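Side-chain contact in Lin0012 protein (Listeria innocua, PDB 3K17), which probably phosphorylates phosphomevalonate with ATP in the mevalonate route to isopentenyl diphosphate, as a member of the GHMP kinase family: residues I258-A261 with F262-D266. Sequence-based numbering, arbitrary orientation.
Sequences IIQA and FHTKD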
loop_
_atom_site.group_PDB
_atom_site.type_symbol
_atom_site.label_atom_id
_atom_site.label_comp_id
_atom_site.label_asym_id
_atom_site.label_seq_id
_atom_site.Cartn_x
_atom_site.Cartn_y
_atom_site.Cartn_z
ATOM N N ILE A 258 -11.063 22.117 48.027
ATOM C CA ILE A 258 -10.269 23.160 47.405
ATOM C C ILE A 258 -11.157 24.258 46.817
ATOM O O ILE A 258 -10.810 25.437 46.874
ATOM C CB ILE A 258 -9.312 22.556 46.329
ATOM C CG1 ILE A 258 -8.227 23.572 45.970
ATOM C CG2 ILE A 258 -10.096 22.152 45.085
ATOM C CD1 ILE A 258 -7.046 22.967 45.222
ATOM N N ILE A 259 -12.308 23.887 46.261
ATOM C CA ILE A 259 -13.211 24.900 45.714
ATOM C C ILE A 259 -13.702 25.780 46.871
ATOM O O ILE A 259 -13.834 26.996 46.732
ATOM C CB ILE A 259 -14.421 24.259 44.982
ATOM C CG1 ILE A 259 -13.958 23.678 43.638
ATOM C CG2 ILE A 259 -15.511 25.308 44.738
ATOM C CD1 ILE A 259 -15.054 23.026 42.838
ATOM N N GLN A 260 -13.964 25.152 48.012
ATOM C CA GLN A 260 -14.401 25.876 49.204
ATOM C C GLN A 260 -13.278 26.843 49.582
ATOM O O GLN A 260 -13.512 28.026 49.828
ATOM C CB GLN A 260 -14.639 24.894 50.348
ATOM C CG GLN A 260 -15.084 25.530 51.665
ATOM C CD GLN A 260 -15.176 24.506 52.778
ATOM O OE1 GLN A 260 -15.751 23.433 52.597
ATOM N NE2 GLN A 260 -14.614 24.833 53.937
ATOM N N ALA A 261 -12.052 26.326 49.612
ATOM C CA ALA A 261 -10.883 27.129 49.957
ATOM C C ALA A 261 -10.774 28.370 49.079
ATOM O O ALA A 261 -10.421 29.450 49.558
ATOM C CB ALA A 261 -9.614 26.288 49.831
ATOM N N PHE A 262 -11.069 28.213 47.790
ATOM C CA PHE A 262 -11.014 29.329 46.852
ATOM C C PHE A 262 -12.123 30.327 47.165
ATOM O O PHE A 262 -11.880 31.521 47.317
ATOM C CB PHE A 262 -11.170 28.813 45.413
ATOM C CG PHE A 262 -9.866 28.641 44.677
ATOM C CD1 PHE A 262 -9.392 29.644 43.832
ATOM C CD2 PHE A 262 -9.117 27.475 44.818
ATOM C CE1 PHE A 262 -8.193 29.486 43.137
ATOM C CE2 PHE A 262 -7.912 27.304 44.128
ATOM C CZ PHE A 262 -7.452 28.312 43.285
ATOM N N HIS A 263 -13.348 29.824 47.253
ATOM C CA HIS A 263 -14.504 30.666 47.546
ATOM C C HIS A 263 -14.334 31.447 48.845
ATOM O O HIS A 263 -14.647 32.638 48.906
ATOM C CB HIS A 263 -15.769 29.804 47.640
ATOM C CG HIS A 263 -16.281 29.329 46.314
ATOM N ND1 HIS A 263 -17.196 28.305 46.196
ATOM C CD2 HIS A 263 -16.039 29.765 45.056
ATOM C CE1 HIS A 263 -17.496 28.131 44.920
ATOM N NE2 HIS A 263 -16.807 29.005 44.208
ATOM N N THR A 264 -13.821 30.783 49.876
ATOM C CA THR A 264 -13.657 31.434 51.173
ATOM C C THR A 264 -12.259 31.954 51.475
ATOM O O THR A 264 -12.014 32.485 52.556
ATOM C CB THR A 264 -14.092 30.490 52.309
ATOM O OG1 THR A 264 -13.241 29.335 52.341
ATOM C CG2 THR A 264 -15.523 30.041 52.090
ATOM N N LYS A 265 -11.347 31.818 50.517
ATOM C CA LYS A 265 -9.976 32.281 50.705
ATOM C C LYS A 265 -9.368 31.642 51.943
ATOM O O LYS A 265 -8.669 32.294 52.709
ATOM C CB LYS A 265 -9.944 33.804 50.845
ATOM C CG LYS A 265 -10.620 34.537 49.701
ATOM C CD LYS A 265 -10.472 36.043 49.836
ATOM C CE LYS A 265 -11.271 36.779 48.764
ATOM N NZ LYS A 265 -10.883 36.385 47.374
ATOM N N ASP A 266 -9.645 30.358 52.132
ATOM C CA ASP A 266 -9.132 29.619 53.277
ATOM C C ASP A 266 -7.750 29.069 52.930
ATOM O O ASP A 266 -7.618 27.948 52.435
ATOM C CB ASP A 266 -10.085 28.472 53.615
ATOM C CG ASP A 266 -9.733 27.781 54.920
ATOM O OD1 ASP A 266 -8.528 27.596 55.194
ATOM O OD2 ASP A 266 -10.669 27.408 55.663
HETATM O O HOH W 1 -13.476 27.212 54.473
#
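Ile259 CG2 sits over a face of the His263 imidazole, 3.9 Å from the ring centroid, a CH-pi contact one helical turn apart. Ile259 O also lies above the His263 plane, offset toward the rim, and Ile258 O stands in the plane of the Phe262 ring, at its edge, 3.4 Å from CD2. Both rings belong to the last turns of helix 241-264, which ends in a Schellman motif at Lys265 (phi 56°) in the C-terminal part of this GHMP kinase fold. A chi1 of -74° at Ile259 puts CG1 beside the backbone N and leaves CG2 to reach the imidazole, near CE1; the two side chains lie side by side, and His263 NE2 is hydrogen-bonded to Glu206. Ile258 likewise lies beside Phe262, its CG1 4.2 Å from CD2; both touch Ile31 of strand 29-35, and Ile258 also packs on Leu270 and Ile274 of helix 267-288. The backbone bonds Phe262 N to Ile258 O and His263 N to Ile259 O continue the helical ladder. Past them, Ala261 O receives Asp266 N on an in-plane lone pair at 2.8 Å, the long bond of the Schellman turn. Lys265 reaches Glu209 in a salt bridge, while Asp266 OD1 N-caps helix 267-288 through Leu269 N, so one helix closes where the next begins. Gln260 O accepts two donors of one residue: Thr264 N nearly in line with the carbonyl, and OG1, which a chi1 of 63° sets between the backbone N and carbonyl carbon of Thr264, from above the carbonyl plane at 2.8 Å. A water bridges three side chains here, accepting from Gln260 NE2 at 2.7 Å and donating to Thr264 OG1 and Asp266 OD2.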